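Local coordinates for uncharacterized protein (Parabacteroides distasonis, PDB 3LM3) that is of unknown function but, as a putative glycoside hydrolase or deacetylase, probably acts on carbohydrate substrates, at residues 186-191 and 388-393; 365-370 and 438-443; 382-387 and 427-432. One frame throughout, in Å; residues are numbered along the deposited sequence.

Interaction 1. Residues 186-191 and 388-393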
# COMPACT_ATOMS: atom_id res chain seq x y z
N GLY A 186 11.94 -0.98 3.12
CA GLY A 186 12.49 -0.92 4.46
C GLY A 186 11.49 -0.80 5.58
O GLY A 186 11.85 -1.01 6.76
N SER A 187 10.27 -0.39 5.26
CA SER A 187 9.24 -0.14 6.26
C SER A 187 8.52 -1.40 6.70
O SER A 187 8.62 -2.45 6.04
CB SER A 187 8.23 0.86 5.73
OG SER A 187 7.28 0.26 4.83
N PRO A 188 7.72 -1.32 7.77
CA PRO A 188 6.69 -2.34 7.98
C PRO A 188 5.65 -2.28 6.89
O PRO A 188 5.45 -1.25 6.27
CB PRO A 188 6.04 -1.95 9.33
CG PRO A 188 7.08 -1.04 10.00
CD PRO A 188 7.70 -0.29 8.84
N SER A 189 4.98 -3.41 6.64
CA SER A 189 3.91 -3.47 5.66
C SER A 189 2.55 -3.24 6.28
O SER A 189 1.60 -2.96 5.56
CB SER A 189 3.95 -4.77 4.90
OG SER A 189 3.58 -5.86 5.71
N TYR A 190 2.42 -3.38 7.58
CA TYR A 190 1.18 -3.10 8.29
C TYR A 190 1.29 -1.73 8.95
O TYR A 190 2.36 -1.08 8.89
CB TYR A 190 0.84 -4.22 9.28
CG TYR A 190 -0.19 -5.26 8.82
CD1 TYR A 190 -0.39 -5.57 7.47
CD2 TYR A 190 -0.92 -5.96 9.77
CE1 TYR A 190 -1.33 -6.51 7.09
CE2 TYR A 190 -1.87 -6.91 9.40
CZ TYR A 190 -2.05 -7.19 8.06
OH TYR A 190 -2.93 -8.21 7.69
N PRO A 191 0.19 -1.25 9.54
CA PRO A 191 0.15 0.17 9.88
C PRO A 191 1.09 0.54 11.01
O PRO A 191 1.35 -0.25 11.92
CB PRO A 191 -1.30 0.39 10.31
CG PRO A 191 -2.04 -0.68 9.52
CD PRO A 191 -1.15 -1.88 9.61
N THR A 388 16.42 -4.98 9.02
CA THR A 388 16.44 -3.54 8.86
C THR A 388 16.12 -2.93 10.22
O THR A 388 15.03 -3.11 10.74
CB THR A 388 15.40 -3.11 7.81
OG1 THR A 388 15.64 -3.77 6.57
CG2 THR A 388 15.42 -1.60 7.57
N ARG A 389 17.10 -2.24 10.81
CA ARG A 389 16.94 -1.64 12.12
C ARG A 389 16.34 -0.25 12.04
O ARG A 389 16.69 0.54 11.20
CB ARG A 389 18.30 -1.57 12.81
CG ARG A 389 18.80 -2.92 13.22
CD ARG A 389 20.13 -2.84 13.91
NE ARG A 389 20.02 -2.22 15.22
CZ ARG A 389 20.90 -2.38 16.18
NH1 ARG A 389 21.97 -3.16 16.00
NH2 ARG A 389 20.70 -1.77 17.33
N TYR A 390 15.43 0.04 12.96
CA TYR A 390 14.79 1.33 13.05
C TYR A 390 15.31 2.16 14.21
O TYR A 390 15.04 3.36 14.27
CB TYR A 390 13.29 1.14 13.21
CG TYR A 390 12.64 0.35 12.10
CD1 TYR A 390 12.91 0.64 10.78
CD2 TYR A 390 11.68 -0.63 12.39
CE1 TYR A 390 12.29 -0.07 9.76
CE2 TYR A 390 11.05 -1.33 11.38
CZ TYR A 390 11.37 -1.06 10.06
OH TYR A 390 10.73 -1.74 9.04
N ASP A 391 16.01 1.53 15.14
CA ASP A 391 16.57 2.28 16.28
C ASP A 391 17.73 3.17 15.84
O ASP A 391 18.00 4.20 16.48
CB ASP A 391 16.93 1.32 17.43
CG ASP A 391 18.01 0.32 17.08
OD1 ASP A 391 18.16 -0.08 15.92
OD2 ASP A 391 18.71 -0.09 18.02
N LEU A 392 18.39 2.82 14.76
CA LEU A 392 19.40 3.64 14.13
C LEU A 392 18.78 4.94 13.57
O LEU A 392 17.66 4.94 13.06
CB LEU A 392 20.09 2.85 13.01
CG LEU A 392 20.79 1.54 13.40
CD1 LEU A 392 21.33 0.80 12.18
CD2 LEU A 392 21.92 1.84 14.40
N GLN A 393 19.51 6.04 13.66
CA GLN A 393 19.05 7.29 13.05
C GLN A 393 18.84 7.10 11.55
O GLN A 393 19.64 6.43 10.89
CB GLN A 393 20.04 8.46 13.30
CG GLN A 393 19.54 9.79 12.77
CD GLN A 393 20.35 11.01 13.19
OE1 GLN A 393 21.37 10.90 13.86
NE2 GLN A 393 19.89 12.19 12.78
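The phenol oxygen of Y390 gives its hydrogen to the backbone carbonyl of G186, with OH and O only 2.6 Å apart. The approach is bent, 138° at the carbonyl oxygen, and the hydroxyl is tilted 16° from the carbonyl plane. Relative to the Y390 ring, G186 O lies at the edge, near the plane, so the bond extends the flat group and does not stack on it. With CG anti to the carbonyl carbon (chi1 -57°), the ring of Y390 is directed at the 186-191 loop. P188 meets the same hydroxyl obliquely from the other direction: its CD lies 3.4 Å from Y390 OH, and its N has no hydrogen to share. On one face of the Y390 ring, T388 O stands 4.1 Å above the plane, over the centre. The methyl of T388 also touches the carbonyl, CG2 being 3.7 Å from G186 O, while T388 OG1 bonds to D386.

G186 has a backbone conformation in which any side-chain carbon would collide with the carbonyl oxygen of the residue before it. S187 turns its hydroxyl back on its own loop, OG donating to P188 O at 2.8 Å from above the carbonyl plane. Within 388-393, away from the loop, R389 grips D391 side-on, NE to OD1 at 2.9 Å and NH2 to OD2 at 2.7 Å.

The loop follows strand 168-172, whereas T388 and R389 end the outermost strand 383-389 of the antiparallel sheet; the contact therefore joins the DUF3863 region to the DUF3864 region. All five touching residues are buried. The short bond pairs a buried phenol with a buried carbonyl, R368 and W174 hold the next carbonyl, S187 O, and together these bonds probably help keep the loop against the strand end.

Interaction 2. Residues 365-370 and 438-443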
# COMPACT_ATOMS: atom_id res chain seq x y z
N LYS A 365 8.55 -2.02 16.38
CA LYS A 365 9.01 -0.63 16.39
C LYS A 365 10.50 -0.50 16.07
O LYS A 365 10.94 0.48 15.51
CB LYS A 365 8.72 -0.01 17.76
CG LYS A 365 9.18 1.43 17.91
CD LYS A 365 8.86 1.99 19.28
CE LYS A 365 9.92 1.68 20.27
NZ LYS A 365 9.69 2.29 21.64
N GLU A 366 11.28 -1.49 16.50
CA GLU A 366 12.73 -1.38 16.45
C GLU A 366 13.41 -2.04 15.25
O GLU A 366 14.54 -1.68 14.95
CB GLU A 366 13.35 -1.82 17.76
CG GLU A 366 13.09 -0.80 18.87
CD GLU A 366 13.81 -1.14 20.17
OE1 GLU A 366 13.41 -2.13 20.82
OE2 GLU A 366 14.76 -0.42 20.51
N PHE A 367 12.75 -2.99 14.59
CA PHE A 367 13.30 -3.59 13.38
C PHE A 367 12.24 -4.39 12.62
O PHE A 367 11.18 -4.73 13.17
CB PHE A 367 14.48 -4.51 13.69
CG PHE A 367 14.15 -5.72 14.53
CD1 PHE A 367 14.21 -5.66 15.92
CD2 PHE A 367 13.79 -6.92 13.94
CE1 PHE A 367 13.93 -6.79 16.70
CE2 PHE A 367 13.49 -8.05 14.72
CZ PHE A 367 13.56 -7.97 16.10
N ARG A 368 12.56 -4.68 11.37
CA ARG A 368 11.91 -5.79 10.68
C ARG A 368 12.94 -6.84 10.35
O ARG A 368 14.13 -6.55 10.19
CB ARG A 368 11.14 -5.32 9.43
CG ARG A 368 12.03 -4.86 8.28
CD ARG A 368 11.27 -4.50 7.02
NE ARG A 368 12.14 -4.60 5.86
CZ ARG A 368 11.80 -4.32 4.62
NH1 ARG A 368 10.62 -3.76 4.34
NH2 ARG A 368 12.64 -4.56 3.64
N LEU A 369 12.45 -8.06 10.21
CA LEU A 369 13.26 -9.24 9.98
C LEU A 369 12.49 -10.22 9.11
O LEU A 369 11.36 -10.54 9.42
CB LEU A 369 13.60 -9.93 11.31
CG LEU A 369 14.28 -11.29 11.30
CD1 LEU A 369 15.75 -11.17 10.85
CD2 LEU A 369 14.24 -11.94 12.71
N ALA A 370 13.15 -10.73 8.07
CA ALA A 370 12.60 -11.80 7.22
C ALA A 370 13.53 -13.00 7.19
O ALA A 370 14.74 -12.86 6.96
CB ALA A 370 12.40 -11.31 5.80
N ASP A 438 21.06 -9.60 19.87
CA ASP A 438 20.51 -9.18 21.17
C ASP A 438 19.17 -8.47 20.98
O ASP A 438 18.21 -8.74 21.73
CB ASP A 438 21.46 -8.25 21.92
CG ASP A 438 22.67 -8.97 22.49
OD1 ASP A 438 22.57 -10.19 22.82
OD2 ASP A 438 23.69 -8.27 22.60
N LEU A 439 19.13 -7.60 19.98
CA LEU A 439 17.89 -6.89 19.58
C LEU A 439 16.81 -7.86 19.16
O LEU A 439 15.66 -7.78 19.61
CB LEU A 439 18.16 -5.86 18.49
CG LEU A 439 16.98 -4.96 18.07
CD1 LEU A 439 16.51 -4.16 19.29
CD2 LEU A 439 17.33 -4.02 16.93
N ILE A 440 17.16 -8.83 18.31
CA ILE A 440 16.24 -9.88 17.97
C ILE A 440 15.73 -10.66 19.18
O ILE A 440 14.53 -10.89 19.32
CB ILE A 440 16.83 -10.83 16.88
CG1 ILE A 440 17.05 -10.05 15.59
CG2 ILE A 440 15.93 -12.02 16.62
CD1 ILE A 440 17.86 -10.80 14.56
N ARG A 441 16.66 -11.07 20.06
CA ARG A 441 16.30 -11.89 21.23
C ARG A 441 15.33 -11.17 22.18
O ARG A 441 14.47 -11.83 22.77
CB ARG A 441 17.55 -12.34 22.01
CG ARG A 441 17.25 -13.39 23.09
CD ARG A 441 18.47 -13.72 23.94
NE ARG A 441 19.50 -14.40 23.17
CZ ARG A 441 19.56 -15.71 22.97
NH1 ARG A 441 18.65 -16.52 23.50
NH2 ARG A 441 20.54 -16.22 22.24
N LYS A 442 15.47 -9.86 22.28
CA LYS A 442 14.58 -8.97 23.05
C LYS A 442 13.12 -9.14 22.66
O LYS A 442 12.23 -9.08 23.51
CB LYS A 442 14.98 -7.51 22.82
CG LYS A 442 14.09 -6.45 23.47
CD LYS A 442 14.65 -5.06 23.22
CE LYS A 442 13.69 -3.95 23.65
NZ LYS A 442 14.35 -2.62 23.53
N TYR A 443 12.88 -9.33 21.36
CA TYR A 443 11.53 -9.53 20.87
C TYR A 443 11.16 -10.99 20.63
O TYR A 443 10.03 -11.39 20.92
CB TYR A 443 11.31 -8.72 19.59
CG TYR A 443 11.23 -7.24 19.79
CD1 TYR A 443 12.36 -6.47 19.87
CD2 TYR A 443 9.98 -6.59 19.88
CE1 TYR A 443 12.30 -5.12 20.06
CE2 TYR A 443 9.90 -5.24 20.06
CZ TYR A 443 11.06 -4.49 20.16
OH TYR A 443 11.03 -3.13 20.33
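Helix 434-443 packs across the antiparallel sheet at strand 367-374, where F367 of the strand fits among L439, I440 and Y443 of the helix. The short axes of 367-370 and 438-443 pass 10.3 Å apart at a crossing angle of -90°. F367 holds CG between its backbone N and carbonyl carbon (chi1 64°), a torsion that directs the ring at the helix. There CD1 lies 3.6 Å from L439 CG, while CZ rests 3.8 Å from I440 CA. The edge of F367 is turned to the face of Y443 in an offset edge-to-face pair, centroids 5.5 Å apart and planes at 89°. Further along the strand, L369 adds an apolar touch, its CD2 4.2 Å from I440 CD1. This is helix-on-sheet packing at right angles within the DUF3864 region, and F387 of the neighbouring strand 383-389 continues the aromatic layer beside F367.

A polar cluster flanks the apolar part. One oxygen of E366 accepts twice: Y443 OH comes to OE1 at 2.6 Å on the anti lone pair, and K442 NZ forms a salt bridge to OE1 at 2.9 Å on the syn lone pair. E366 and K442 both run extended and meet at about a right angle. OE1, at the edge of the Y443 ring near its plane, takes both bonds; the ammonium group would probably favour the charged carboxylate.

Interaction 3. Residues 382-387 and 427-432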
# COMPACT_ATOMS: atom_id res chain seq x y z
N ALA A 382 16.50 -21.94 7.90
CA ALA A 382 16.06 -20.61 7.46
C ALA A 382 17.25 -19.66 7.48
O ALA A 382 18.15 -19.76 8.33
CB ALA A 382 14.94 -20.10 8.34
N TYR A 383 17.28 -18.78 6.49
CA TYR A 383 18.26 -17.73 6.36
C TYR A 383 17.62 -16.37 6.52
O TYR A 383 16.53 -16.11 6.04
CB TYR A 383 18.91 -17.79 4.97
CG TYR A 383 19.78 -19.01 4.80
CD1 TYR A 383 19.23 -20.25 4.51
CD2 TYR A 383 21.15 -18.91 4.98
CE1 TYR A 383 20.05 -21.37 4.38
CE2 TYR A 383 21.98 -20.04 4.85
CZ TYR A 383 21.41 -21.26 4.55
OH TYR A 383 22.22 -22.38 4.42
N VAL A 384 18.36 -15.46 7.14
CA VAL A 384 17.98 -14.07 7.19
C VAL A 384 18.16 -13.48 5.81
O VAL A 384 19.27 -13.44 5.27
CB VAL A 384 18.86 -13.27 8.19
CG1 VAL A 384 18.47 -11.77 8.21
CG2 VAL A 384 18.76 -13.83 9.61
N ILE A 385 17.06 -12.97 5.23
CA ILE A 385 17.13 -12.24 3.97
C ILE A 385 16.88 -10.74 4.12
O ILE A 385 17.11 -9.97 3.18
CB ILE A 385 16.19 -12.82 2.87
CG1 ILE A 385 14.71 -12.65 3.21
CG2 ILE A 385 16.54 -14.30 2.63
CD1 ILE A 385 13.79 -12.85 1.97
N ASP A 386 16.39 -10.31 5.28
CA ASP A 386 16.22 -8.89 5.57
C ASP A 386 16.37 -8.70 7.07
O ASP A 386 15.76 -9.42 7.86
CB ASP A 386 14.83 -8.39 5.11
CG ASP A 386 14.74 -6.88 5.07
OD1 ASP A 386 14.50 -6.29 6.16
OD2 ASP A 386 14.84 -6.33 3.93
N PHE A 387 17.17 -7.72 7.47
CA PHE A 387 17.21 -7.25 8.84
C PHE A 387 17.46 -5.76 8.74
O PHE A 387 18.55 -5.33 8.34
CB PHE A 387 18.30 -7.95 9.65
CG PHE A 387 18.37 -7.47 11.07
CD1 PHE A 387 17.27 -7.65 11.93
CD2 PHE A 387 19.51 -6.87 11.56
CE1 PHE A 387 17.32 -7.19 13.23
CE2 PHE A 387 19.55 -6.41 12.89
CZ PHE A 387 18.47 -6.59 13.71
N VAL A 427 22.13 -15.08 5.28
CA VAL A 427 22.99 -15.73 6.28
C VAL A 427 22.15 -16.30 7.39
O VAL A 427 21.08 -15.79 7.70
CB VAL A 427 23.99 -14.76 6.91
CG1 VAL A 427 24.96 -14.23 5.85
CG2 VAL A 427 23.28 -13.62 7.63
N LEU A 428 22.67 -17.33 8.06
CA LEU A 428 22.04 -17.84 9.26
C LEU A 428 21.99 -16.76 10.33
O LEU A 428 22.86 -15.88 10.45
CB LEU A 428 22.80 -19.04 9.83
CG LEU A 428 22.93 -20.27 8.94
CD1 LEU A 428 23.81 -21.30 9.66
CD2 LEU A 428 21.59 -20.89 8.61
N ILE A 429 20.95 -16.83 11.15
CA ILE A 429 20.74 -15.85 12.17
C ILE A 429 21.92 -15.78 13.16
O ILE A 429 22.27 -14.72 13.69
CB ILE A 429 19.36 -16.12 12.86
CG1 ILE A 429 18.76 -14.83 13.42
CG2 ILE A 429 19.45 -17.23 13.85
CD1 ILE A 429 17.30 -15.00 13.83
N ASP A 430 22.58 -16.92 13.38
CA ASP A 430 23.74 -16.95 14.29
C ASP A 430 25.01 -16.36 13.68
O ASP A 430 26.03 -16.30 14.34
CB ASP A 430 23.99 -18.36 14.88
CG ASP A 430 24.47 -19.37 13.87
OD1 ASP A 430 24.67 -19.05 12.68
OD2 ASP A 430 24.65 -20.55 14.27
N LYS A 431 24.93 -15.89 12.42
CA LYS A 431 26.01 -15.15 11.78
C LYS A 431 25.86 -13.63 11.93
O LYS A 431 26.79 -12.89 11.60
CB LYS A 431 26.04 -15.47 10.28
CG LYS A 431 26.24 -16.89 9.93
CD LYS A 431 27.58 -17.37 10.38
CE LYS A 431 27.97 -18.64 9.69
NZ LYS A 431 26.98 -19.71 9.97
N LEU A 432 24.72 -13.16 12.41
CA LEU A 432 24.56 -11.74 12.68
C LEU A 432 25.46 -11.31 13.83
O LEU A 432 25.81 -12.10 14.70
CB LEU A 432 23.10 -11.39 13.01
CG LEU A 432 22.09 -11.73 11.91
CD1 LEU A 432 20.72 -11.29 12.38
CD2 LEU A 432 22.43 -11.09 10.55
O HOH W 1 18.92 -18.95 10.79
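V384 and V427 form a single antiparallel bridge, a hydrogen-bonded pair, that fastens the 427-432 segment to the outermost strand of the sheet. V384 N donates to V427 O at 2.8 Å, while the return bond from V427 N to V384 O is longer, 3.3 Å; both are moderately bent, with N-H...O angles of 151° and 153°. Packing is tightest beside this bridge. V384 is the buried residue of the contact, and its CG2, anti to the carbonyl carbon, points over the 3-10 turn to lie 3.9 Å from I429 CG1 and 4.2 Å from L432 CD1.

On the other side the contact is partly exposed. L428 places CD2 over one face of the Y383 ring, a CH-pi contact with CD2 4.1 Å from the centroid and 20° off the normal, and the Y383 side chain also comes within about 4 Å of a bound PEG molecule. A water bridges the backbones here, donating to A382 O at 2.7 Å and accepting from I429 N at 3.0 Å. Replacing Y383 by an alanine removes the ring under L428 CD2, which would probably open a gap there and leave the leucine held less firmly.

Further along, I385 and D386 form a classic beta bulge opposite A370. The bridge thus relies on two main-chain bonds and valine-centred apolar contact, whereas its outer edge depends on a ring face and a shared water.

Strands 367-374 and 383-389, neighbours in the antiparallel sheet, connect all three contacts. Interactions 1 and 2 lie with centres about 10 Å apart and join where Y390 N meets E366 O at 2.8 Å. R368 spans the set: its NH1 reaches S187 O at 2.9 Å, and its NH2 forms a salt bridge to D386 OD2 at 2.8 Å, in the strand of interaction 3. Interactions 2 and 3, centres about 12 Å apart, also meet through A370 O and I385 N, 2.9 Å apart. Interactions 1 and 3 merely adjoin in sequence, about 17 Å apart between centres. No active site is identified; a bound PEG lies about 4 Å from the Y383 side chain of interaction 3.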